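D-alanyl transferase DltD (Enterococcus faecium TX0133A04, PDB 6PFX) probably acts as a D-alanyl transferase in the D-alanylation of lipoteichoic acid, a cell-wall polymer of Gram-positive bacteria. Local coordinates at residues 124-129 against 157-162; 128-133 against 178-183; 152-157 against 162-167. All coordinates share one frame; numbering follows the deposited sequence.

Contact 1: residues 124-129 against 157-162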
loop_
_atom_site.group_PDB
_atom_site.type_symbol
_atom_site.label_atom_id
_atom_site.label_comp_id
_atom_site.label_asym_id
_atom_site.label_seq_id
_atom_site.Cartn_x
_atom_site.Cartn_y
_atom_site.Cartn_z
ATOM N N LEU A 124 8.566 -3.719 17.545
ATOM C CA LEU A 124 8.182 -5.129 17.544
ATOM C C LEU A 124 8.481 -5.766 16.193
ATOM O O LEU A 124 9.096 -6.835 16.116
ATOM C CB LEU A 124 6.692 -5.273 17.886
ATOM C CG LEU A 124 6.073 -6.670 17.756
ATOM C CD1 LEU A 124 6.755 -7.727 18.625
ATOM C CD2 LEU A 124 4.563 -6.638 18.065
ATOM N N GLN A 125 8.058 -5.111 15.112
ATOM C CA GLN A 125 8.244 -5.681 13.784
ATOM C C GLN A 125 9.696 -5.616 13.349
ATOM O O GLN A 125 10.163 -6.509 12.629
ATOM C CB GLN A 125 7.345 -4.943 12.795
ATOM C CG GLN A 125 5.873 -5.206 13.056
ATOM C CD GLN A 125 4.964 -4.434 12.137
ATOM O OE1 GLN A 125 5.384 -3.498 11.457
ATOM N NE2 GLN A 125 3.701 -4.829 12.109
ATOM N N THR A 126 10.420 -4.572 13.763
ATOM C CA THR A 126 11.848 -4.490 13.476
ATOM C C THR A 126 12.590 -5.638 14.147
ATOM O O THR A 126 13.398 -6.326 13.511
ATOM C CB THR A 126 12.395 -3.137 13.939
ATOM O OG1 THR A 126 11.681 -2.072 13.297
ATOM C CG2 THR A 126 13.871 -3.014 13.602
ATOM N N TYR A 127 12.296 -5.884 15.427
ATOM C CA TYR A 127 12.936 -6.986 16.131
ATOM C C TYR A 127 12.495 -8.326 15.554
ATOM O O TYR A 127 13.301 -9.260 15.448
ATOM C CB TYR A 127 12.610 -6.915 17.623
ATOM C CG TYR A 127 13.175 -5.733 18.383
ATOM C CD1 TYR A 127 13.952 -4.769 17.757
ATOM C CD2 TYR A 127 12.931 -5.593 19.746
ATOM C CE1 TYR A 127 14.460 -3.705 18.457
ATOM C CE2 TYR A 127 13.452 -4.533 20.456
ATOM C CZ TYR A 127 14.204 -3.590 19.801
ATOM O OH TYR A 127 14.713 -2.519 20.485
ATOM N N ASP A 128 11.220 -8.437 15.167
ATOM C CA ASP A 128 10.767 -9.636 14.475
ATOM C C ASP A 128 11.703 -9.967 13.317
ATOM O O ASP A 128 12.117 -11.118 13.133
ATOM C CB ASP A 128 9.362 -9.429 13.899
ATOM C CG ASP A 128 8.244 -9.566 14.928
ATOM O OD1 ASP A 128 8.466 -10.102 16.033
ATOM O OD2 ASP A 128 7.121 -9.123 14.604
ATOM N N TRP A 129 12.016 -8.958 12.502
ATOM C CA TRP A 129 12.890 -9.149 11.352
ATOM C C TRP A 129 14.271 -9.603 11.793
ATOM O O TRP A 129 14.796 -10.604 11.296
ATOM C CB TRP A 129 12.964 -7.831 10.586
ATOM C CG TRP A 129 14.156 -7.667 9.711
ATOM C CD1 TRP A 129 14.545 -8.480 8.680
ATOM C CD2 TRP A 129 15.103 -6.590 9.754
ATOM N NE1 TRP A 129 15.686 -7.977 8.094
ATOM C CE2 TRP A 129 16.048 -6.822 8.737
ATOM C CE3 TRP A 129 15.250 -5.458 10.561
ATOM C CZ2 TRP A 129 17.124 -5.961 8.504
ATOM C CZ3 TRP A 129 16.321 -4.606 10.328
ATOM C CH2 TRP A 129 17.240 -4.863 9.308
ATOM N N ASP A 157 20.594 2.677 20.843
ATOM C CA ASP A 157 22.004 2.420 20.554
ATOM C C ASP A 157 22.283 0.937 20.329
ATOM O O ASP A 157 23.109 0.578 19.481
ATOM C CB ASP A 157 22.889 2.968 21.676
ATOM C CG ASP A 157 22.994 4.481 21.652
ATOM O OD1 ASP A 157 22.811 5.075 20.566
ATOM O OD2 ASP A 157 23.261 5.075 22.720
ATOM N N THR A 158 21.630 0.059 21.084
ATOM C CA THR A 158 21.815 -1.372 20.865
ATOM C C THR A 158 21.368 -1.768 19.463
ATOM O O THR A 158 22.093 -2.457 18.737
ATOM C CB THR A 158 21.063 -2.144 21.944
ATOM O OG1 THR A 158 21.554 -1.730 23.228
ATOM C CG2 THR A 158 21.264 -3.638 21.776
ATOM N N LEU A 159 20.178 -1.324 19.056
ATOM C CA LEU A 159 19.699 -1.632 17.710
ATOM C C LEU A 159 20.615 -1.035 16.652
ATOM O O LEU A 159 20.918 -1.682 15.643
ATOM C CB LEU A 159 18.264 -1.132 17.541
ATOM C CG LEU A 159 17.684 -1.084 16.125
ATOM C CD1 LEU A 159 17.515 -2.489 15.580
ATOM C CD2 LEU A 159 16.353 -0.348 16.108
ATOM N N THR A 160 21.068 0.200 16.863
ATOM C CA THR A 160 21.901 0.857 15.864
ATOM C C THR A 160 23.172 0.059 15.585
ATOM O O THR A 160 23.585 -0.080 14.425
ATOM C CB THR A 160 22.225 2.277 16.334
ATOM O OG1 THR A 160 21.034 3.079 16.309
ATOM C CG2 THR A 160 23.271 2.897 15.449
ATOM N N ALA A 161 23.819 -0.460 16.627
ATOM C CA ALA A 161 25.044 -1.223 16.409
ATOM C C ALA A 161 24.752 -2.508 15.650
ATOM O O ALA A 161 25.548 -2.939 14.807
ATOM C CB ALA A 161 25.718 -1.524 17.744
ATOM N N ILE A 162 23.610 -3.131 15.932
ATOM C CA ILE A 162 23.214 -4.319 15.185
ATOM C C ILE A 162 22.979 -3.967 13.722
ATOM O O ILE A 162 23.432 -4.679 12.817
ATOM C CB ILE A 162 21.998 -4.986 15.856
ATOM C CG1 ILE A 162 22.435 -5.685 17.151
ATOM C CG2 ILE A 162 21.333 -5.936 14.885
ATOM C CD1 ILE A 162 21.289 -5.960 18.091
#

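Contact 2: residues 128-133 against 178-183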
loop_
_atom_site.group_PDB
_atom_site.type_symbol
_atom_site.label_atom_id
_atom_site.label_comp_id
_atom_site.label_asym_id
_atom_site.label_seq_id
_atom_site.Cartn_x
_atom_site.Cartn_y
_atom_site.Cartn_z
ATOM N N ASP A 128 11.220 -8.437 15.167
ATOM C CA ASP A 128 10.767 -9.636 14.475
ATOM C C ASP A 128 11.703 -9.967 13.317
ATOM O O ASP A 128 12.117 -11.118 13.133
ATOM C CB ASP A 128 9.362 -9.429 13.899
ATOM C CG ASP A 128 8.244 -9.566 14.928
ATOM O OD1 ASP A 128 8.466 -10.102 16.033
ATOM O OD2 ASP A 128 7.121 -9.123 14.604
ATOM N N TRP A 129 12.016 -8.958 12.502
ATOM C CA TRP A 129 12.890 -9.149 11.352
ATOM C C TRP A 129 14.271 -9.603 11.793
ATOM O O TRP A 129 14.796 -10.604 11.296
ATOM C CB TRP A 129 12.964 -7.831 10.586
ATOM C CG TRP A 129 14.156 -7.667 9.711
ATOM C CD1 TRP A 129 14.545 -8.480 8.680
ATOM C CD2 TRP A 129 15.103 -6.590 9.754
ATOM N NE1 TRP A 129 15.686 -7.977 8.094
ATOM C CE2 TRP A 129 16.048 -6.822 8.737
ATOM C CE3 TRP A 129 15.250 -5.458 10.561
ATOM C CZ2 TRP A 129 17.124 -5.961 8.504
ATOM C CZ3 TRP A 129 16.321 -4.606 10.328
ATOM C CH2 TRP A 129 17.240 -4.863 9.308
ATOM N N LEU A 130 14.860 -8.902 12.762
ATOM C CA LEU A 130 16.213 -9.232 13.192
ATOM C C LEU A 130 16.306 -10.666 13.698
ATOM O O LEU A 130 17.269 -11.376 13.390
ATOM C CB LEU A 130 16.673 -8.263 14.278
ATOM C CG LEU A 130 16.873 -6.815 13.843
ATOM C CD1 LEU A 130 17.206 -5.922 15.031
ATOM C CD2 LEU A 130 17.964 -6.688 12.804
ATOM N N PHE A 131 15.339 -11.102 14.510
ATOM C CA PHE A 131 15.365 -12.464 15.040
ATOM C C PHE A 131 14.997 -13.498 13.986
ATOM O O PHE A 131 15.279 -14.684 14.191
ATOM C CB PHE A 131 14.458 -12.572 16.274
ATOM C CG PHE A 131 15.032 -11.908 17.504
ATOM C CD1 PHE A 131 16.017 -12.533 18.259
ATOM C CD2 PHE A 131 14.595 -10.664 17.906
ATOM C CE1 PHE A 131 16.555 -11.914 19.385
ATOM C CE2 PHE A 131 15.131 -10.049 19.030
ATOM C CZ PHE A 131 16.104 -10.677 19.768
ATOM N N SER A 132 14.417 -13.067 12.860
ATOM C CA SER A 132 14.055 -13.962 11.770
ATOM C C SER A 132 15.219 -14.235 10.831
ATOM O O SER A 132 15.212 -15.258 10.135
ATOM C CB SER A 132 12.925 -13.343 10.929
ATOM O OG SER A 132 13.413 -12.411 9.964
ATOM N N MET A 133 16.209 -13.342 10.792
ATOM C CA MET A 133 17.285 -13.437 9.817
ATOM C C MET A 133 18.175 -14.635 10.109
ATOM O O MET A 133 18.700 -14.778 11.217
ATOM C CB MET A 133 18.148 -12.175 9.862
ATOM C CG MET A 133 17.495 -10.940 9.283
ATOM S SD MET A 133 18.534 -9.471 9.419
ATOM C CE MET A 133 20.091 -10.124 8.864
ATOM N N ASN A 178 20.598 -11.020 21.469
ATOM C CA ASN A 178 19.974 -11.363 22.736
ATOM C C ASN A 178 19.814 -10.153 23.639
ATOM O O ASN A 178 18.990 -10.186 24.560
ATOM C CB ASN A 178 20.786 -12.448 23.432
ATOM C CG ASN A 178 20.110 -12.963 24.674
ATOM O OD1 ASN A 178 19.037 -13.565 24.608
ATOM N ND2 ASN A 178 20.731 -12.728 25.822
ATOM N N GLN A 179 20.581 -9.085 23.403
ATOM C CA GLN A 179 20.439 -7.869 24.191
ATOM C C GLN A 179 19.079 -7.214 23.985
ATOM O O GLN A 179 18.648 -6.432 24.840
ATOM C CB GLN A 179 21.560 -6.899 23.830
ATOM C CG GLN A 179 21.640 -5.692 24.730
ATOM C CD GLN A 179 22.926 -4.902 24.546
ATOM O OE1 GLN A 179 23.883 -5.373 23.919
ATOM N NE2 GLN A 179 22.958 -3.693 25.101
ATOM N N LEU A 180 18.398 -7.531 22.880
ATOM C CA LEU A 180 17.070 -7.019 22.581
ATOM C C LEU A 180 15.962 -7.975 22.998
ATOM O O LEU A 180 14.783 -7.612 22.919
ATOM C CB LEU A 180 16.934 -6.755 21.071
ATOM C CG LEU A 180 17.920 -5.789 20.413
ATOM C CD1 LEU A 180 17.730 -5.809 18.912
ATOM C CD2 LEU A 180 17.714 -4.404 20.943
ATOM N N ARG A 181 16.304 -9.186 23.438
ATOM C CA ARG A 181 15.291 -10.225 23.572
ATOM C C ARG A 181 14.301 -9.915 24.687
ATOM O O ARG A 181 13.103 -10.194 24.549
ATOM C CB ARG A 181 15.963 -11.574 23.803
ATOM C CG ARG A 181 14.978 -12.710 23.866
ATOM C CD ARG A 181 15.700 -14.044 23.933
ATOM N NE ARG A 181 15.836 -14.676 22.621
ATOM C CZ ARG A 181 16.936 -14.650 21.869
ATOM N NH1 ARG A 181 18.027 -14.015 22.278
ATOM N NH2 ARG A 181 16.940 -15.271 20.696
ATOM N N SER A 182 14.777 -9.362 25.804
ATOM C CA SER A 182 13.872 -9.012 26.893
ATOM C C SER A 182 12.838 -7.991 26.429
ATOM O O SER A 182 11.634 -8.163 26.652
ATOM C CB SER A 182 14.665 -8.480 28.084
ATOM O OG SER A 182 13.802 -8.282 29.186
ATOM N N GLN A 183 13.293 -6.926 25.768
ATOM C CA GLN A 183 12.369 -5.931 25.233
ATOM C C GLN A 183 11.425 -6.548 24.208
ATOM O O GLN A 183 10.225 -6.249 24.199
ATOM C CB GLN A 183 13.166 -4.790 24.600
ATOM C CG GLN A 183 12.310 -3.636 24.095
ATOM C CD GLN A 183 13.125 -2.503 23.481
ATOM O OE1 GLN A 183 14.296 -2.670 23.130
ATOM N NE2 GLN A 183 12.501 -1.337 23.354
#

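Contact 3: residues 152-157 against 162-167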
loop_
_atom_site.group_PDB
_atom_site.type_symbol
_atom_site.label_atom_id
_atom_site.label_comp_id
_atom_site.label_asym_id
_atom_site.label_seq_id
_atom_site.Cartn_x
_atom_site.Cartn_y
_atom_site.Cartn_z
ATOM N N LYS A 152 14.661 8.332 14.853
ATOM C CA LYS A 152 13.954 7.513 15.829
ATOM C C LYS A 152 14.651 6.174 16.021
ATOM O O LYS A 152 14.677 5.639 17.134
ATOM C CB LYS A 152 12.503 7.309 15.398
ATOM C CG LYS A 152 11.594 6.827 16.516
ATOM C CD LYS A 152 10.137 7.132 16.209
ATOM C CE LYS A 152 9.290 7.084 17.471
ATOM N NZ LYS A 152 7.863 7.423 17.208
ATOM N N VAL A 153 15.229 5.623 14.953
ATOM C CA VAL A 153 15.984 4.378 15.071
ATOM C C VAL A 153 17.283 4.615 15.830
ATOM O O VAL A 153 17.678 3.807 16.681
ATOM C CB VAL A 153 16.229 3.799 13.665
ATOM C CG1 VAL A 153 17.246 2.654 13.703
ATOM C CG2 VAL A 153 14.918 3.337 13.042
ATOM N N LYS A 154 17.958 5.736 15.542
ATOM C CA LYS A 154 19.226 6.075 16.173
ATOM C C LYS A 154 19.093 6.313 17.675
ATOM O O LYS A 154 20.097 6.245 18.394
ATOM C CB LYS A 154 19.808 7.352 15.540
ATOM C CG LYS A 154 20.093 7.305 14.034
ATOM C CD LYS A 154 21.216 6.339 13.669
ATOM C CE LYS A 154 22.546 6.731 14.305
ATOM N NZ LYS A 154 23.686 5.919 13.790
ATOM N N GLU A 155 17.886 6.609 18.167
ATOM C CA GLU A 155 17.691 6.738 19.603
ATOM C C GLU A 155 18.079 5.466 20.342
ATOM O O GLU A 155 18.373 5.513 21.542
ATOM C CB GLU A 155 16.220 6.989 19.924
ATOM C CG GLU A 155 15.654 8.299 19.432
ATOM C CD GLU A 155 14.160 8.400 19.707
ATOM O OE1 GLU A 155 13.635 7.579 20.493
ATOM O OE2 GLU A 155 13.502 9.284 19.130
ATOM N N ASN A 156 18.057 4.332 19.647
ATOM C CA ASN A 156 18.260 3.007 20.229
ATOM C C ASN A 156 19.671 2.553 19.880
ATOM O O ASN A 156 19.921 2.076 18.772
ATOM C CB ASN A 156 17.217 2.068 19.631
ATOM C CG ASN A 156 17.178 0.716 20.304
ATOM O OD1 ASN A 156 18.174 0.245 20.853
ATOM N ND2 ASN A 156 16.017 0.076 20.256
ATOM N N ASP A 157 20.594 2.677 20.843
ATOM C CA ASP A 157 22.004 2.420 20.554
ATOM C C ASP A 157 22.283 0.937 20.329
ATOM O O ASP A 157 23.109 0.578 19.481
ATOM C CB ASP A 157 22.889 2.968 21.676
ATOM C CG ASP A 157 22.994 4.481 21.652
ATOM O OD1 ASP A 157 22.811 5.075 20.566
ATOM O OD2 ASP A 157 23.261 5.075 22.720
ATOM N N ILE A 162 23.610 -3.131 15.932
ATOM C CA ILE A 162 23.214 -4.319 15.185
ATOM C C ILE A 162 22.979 -3.967 13.722
ATOM O O ILE A 162 23.432 -4.679 12.817
ATOM C CB ILE A 162 21.998 -4.986 15.856
ATOM C CG1 ILE A 162 22.435 -5.685 17.151
ATOM C CG2 ILE A 162 21.333 -5.936 14.885
ATOM C CD1 ILE A 162 21.289 -5.960 18.091
ATOM N N LEU A 163 22.309 -2.843 13.461
ATOM C CA LEU A 163 22.064 -2.468 12.075
ATOM C C LEU A 163 23.366 -2.156 11.346
ATOM O O LEU A 163 23.497 -2.448 10.154
ATOM C CB LEU A 163 21.130 -1.267 11.992
ATOM C CG LEU A 163 19.705 -1.478 12.481
ATOM C CD1 LEU A 163 18.927 -0.164 12.406
ATOM C CD2 LEU A 163 18.993 -2.584 11.699
ATOM N N GLN A 164 24.338 -1.545 12.034
ATOM C CA GLN A 164 25.642 -1.317 11.410
ATOM C C GLN A 164 26.316 -2.631 11.003
ATOM O O GLN A 164 26.964 -2.710 9.953
ATOM C CB GLN A 164 26.541 -0.512 12.350
ATOM C CG GLN A 164 26.102 0.936 12.578
ATOM C CD GLN A 164 26.287 1.818 11.355
ATOM O OE1 GLN A 164 26.691 1.352 10.287
ATOM N NE2 GLN A 164 25.985 3.103 11.505
ATOM N N THR A 165 26.186 -3.673 11.826
ATOM C CA THR A 165 26.728 -4.985 11.474
ATOM C C THR A 165 26.087 -5.521 10.198
ATOM O O THR A 165 26.782 -6.001 9.293
ATOM C CB THR A 165 26.494 -5.934 12.651
ATOM O OG1 THR A 165 27.207 -5.450 13.800
ATOM C CG2 THR A 165 26.953 -7.336 12.335
ATOM N N ILE A 166 24.757 -5.444 10.112
ATOM C CA ILE A 166 24.034 -5.928 8.939
ATOM C C ILE A 166 24.379 -5.103 7.707
ATOM O O ILE A 166 24.540 -5.641 6.605
ATOM C CB ILE A 166 22.516 -5.934 9.222
ATOM C CG1 ILE A 166 22.223 -6.934 10.336
ATOM C CG2 ILE A 166 21.768 -6.205 7.932
ATOM C CD1 ILE A 166 20.827 -6.833 10.918
ATOM N N LYS A 167 24.482 -3.785 7.868
ATOM C CA LYS A 167 24.839 -2.930 6.742
ATOM C C LYS A 167 26.157 -3.363 6.115
ATOM O O LYS A 167 26.316 -3.319 4.889
ATOM C CB LYS A 167 24.917 -1.479 7.211
ATOM C CG LYS A 167 25.407 -0.508 6.156
ATOM C CD LYS A 167 25.247 0.915 6.644
ATOM C CE LYS A 167 25.880 1.898 5.675
ATOM N NZ LYS A 167 25.528 3.305 6.006
#

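Contact 1: residues 124-129 against 157-162
Thr-126 and Leu-159 meet through branches that each stand anti to their own backbone N. In Thr-126 a chi1 of -58° sets OG1 beside the backbone N and leaves CG2 anti to it; in Leu-159 a chi1 of 167° places CG, and chi2 then sets the methyl CD1 between Thr-126 CG2 and the edge of the Tyr-127 ring. This is a helix-helix packing contact between helix 123-132 and helix 157-167. Both belong to the helical region that the chain inserts between strands 97-101 and 288-293 of the parallel sheet, in a protein of the SGNH-hydrolase clan.

The evidence for the packing is modest but consistent. Tyr-127 CA and Leu-159 CA stand 8.8 Å apart, and 109 Å² of surface is buried in all, about half of it on Leu-159. The three residues that touch are buried in the protein, and what joins them here is van der Waals contact alone. Thr-126 and Leu-159 run roughly at right angles as side chains, with 4.2 Å between Thr-126 CG2 and Leu-159 CD1. The same methyl also reaches the tyrosine, where it lies at the ring edge, near the ring plane, with Leu-159 CD1 4.4 Å from Tyr-127 CE1.

The polar ends turn to other partners. Thr-126 OG1 bonds back to Ser-122 O, one turn earlier in the chain, whereas the hydroxyl of Tyr-127 is bonded to Gln-183 and Asn-156, two fixed points that should restrain the ring from swinging off the leucine. Seen from Leu-159 CD1, Thr-126 CG2 and Tyr-127 CE1 subtend about 71°, and Leu-130 CD1, one turn further along helix 123-132, touches this methyl as well.

Contact 2: residues 128-133 against 178-183
Phe-131 carries most of this contact, with 94 Å² of its surface buried by residues 178-183; Leu-180 and Arg-181 follow with 46 and 34 Å². The phenylalanine projects from the last turn of helix 123-132 against the start of helix 181-193, where Phe-131 CA and Arg-181 CA are 8.8 Å apart. Its leading atom CZ meets backbone as much as side chain: Phe-131 CZ lies 3.9 Å from Arg-181 CA, and the carbonyl carbon of Leu-180 sits at the ring edge, near the ring plane.

The arginine comes at the ring obliquely. The chain of Arg-181 leaves the backbone extended, then bends at chi3 (-96°), which brings the guanidinium beside the ring with one of its faces presented to Phe-131 CE1. That carbon stands 3.5 Å above the guanidinium plane of Arg-181, offset toward its rim, and the two planes are 67° apart, too steep for a parallel stack. The group is held from its own segment, as Arg-181 NH1 donates to Asn-178 OD1 over 2.6 Å; the bond is bent, 136° at the hydrogen, and uses a lone pair in the plane of the amide carbonyl.

Leu-180 extends the apolar patch to a second residue of the helix, its CD1 lying 3.9 Å from Leu-130 CD1. Beyond the two segments, Trp-184 stacks with the Phe-131 ring and Leu-177 touches both Phe-131 and Leu-130.

Chemically, the arginine divides its roles at the partly exposed margin of a largely apolar contact: the bond to Asn-178 satisfies one N-H, and the flat face can probably pack on the aromatic carbon without losing that bond.

Contact 3: residues 152-157 against 162-167
Leu-163 and Val-153 touch through a single pair of methyls across the bend between helix 151-154 and helix 157-167. Traced outward, the leucine closes the gap step by step: from Val-153 CG1, Leu-163 CB is 5.8 Å away and CG 5.0 Å, both short of contact, and the branch CD1 arrives at 3.5 Å. The other branch, CD2, diverges to the Trp-129 ring of helix 123-132, and Leu-147 of helix 138-147 also touches this side chain. One leucine therefore divides its two methyls between different helices.

The valine offers CG1 because that branch stands anti to the backbone N (chi1 169°) and faces the leucine, whereas Val-153 CG2 remains 5.4 Å from Leu-163 CD1. The two side chains cross at about a right angle, which fits a point contact between methyls and the 29 Å² buried on each residue; the whole contact sums to 103 Å².

Nearer the surface, Lys-154 curls round through three successive bent torsions and brings its ammonium beside the amide of Gln-164. Lys-154 NZ and Gln-164 NE2 are 4.3 Å apart and both are donors, so this is mere proximity near the surface and not a bond.

Asn-156 N is bonded to Val-153 O at 3.0 Å, and Asn-156 then occupies the N-cap of the next helix, its OD1 accepting from Leu-159 N. An asparagine N-cap is a standard way to start a helix; here it starts helix 157-167 after the turn from helix 151-154, in the helical region between strands 97-101 and 288-293 of the DltD fold.

The three contacts form one continuous helical cluster: the centre of contact 1 lies about 7 Å from the centres of contacts 2 and 3, which are about 13 Å from each other. Contacts 1 and 2 share helix 123-132, and contacts 1 and 3 share helix 157-167. Tyr-127 ties all three together, its OH lying 2.7 Å from Gln-183 OE1 and 2.9 Å from Asn-156 ND2. Contacts 2 and 3 join directly where Leu-180 CD1 packs 3.7 Å from Ile-162 CD1. The contact centres lie about 23 to 26 Å from the centre of the chain, and the contacts include none of Ser-46, Asp-345 and His-348, whose geometry resembles a catalytic triad.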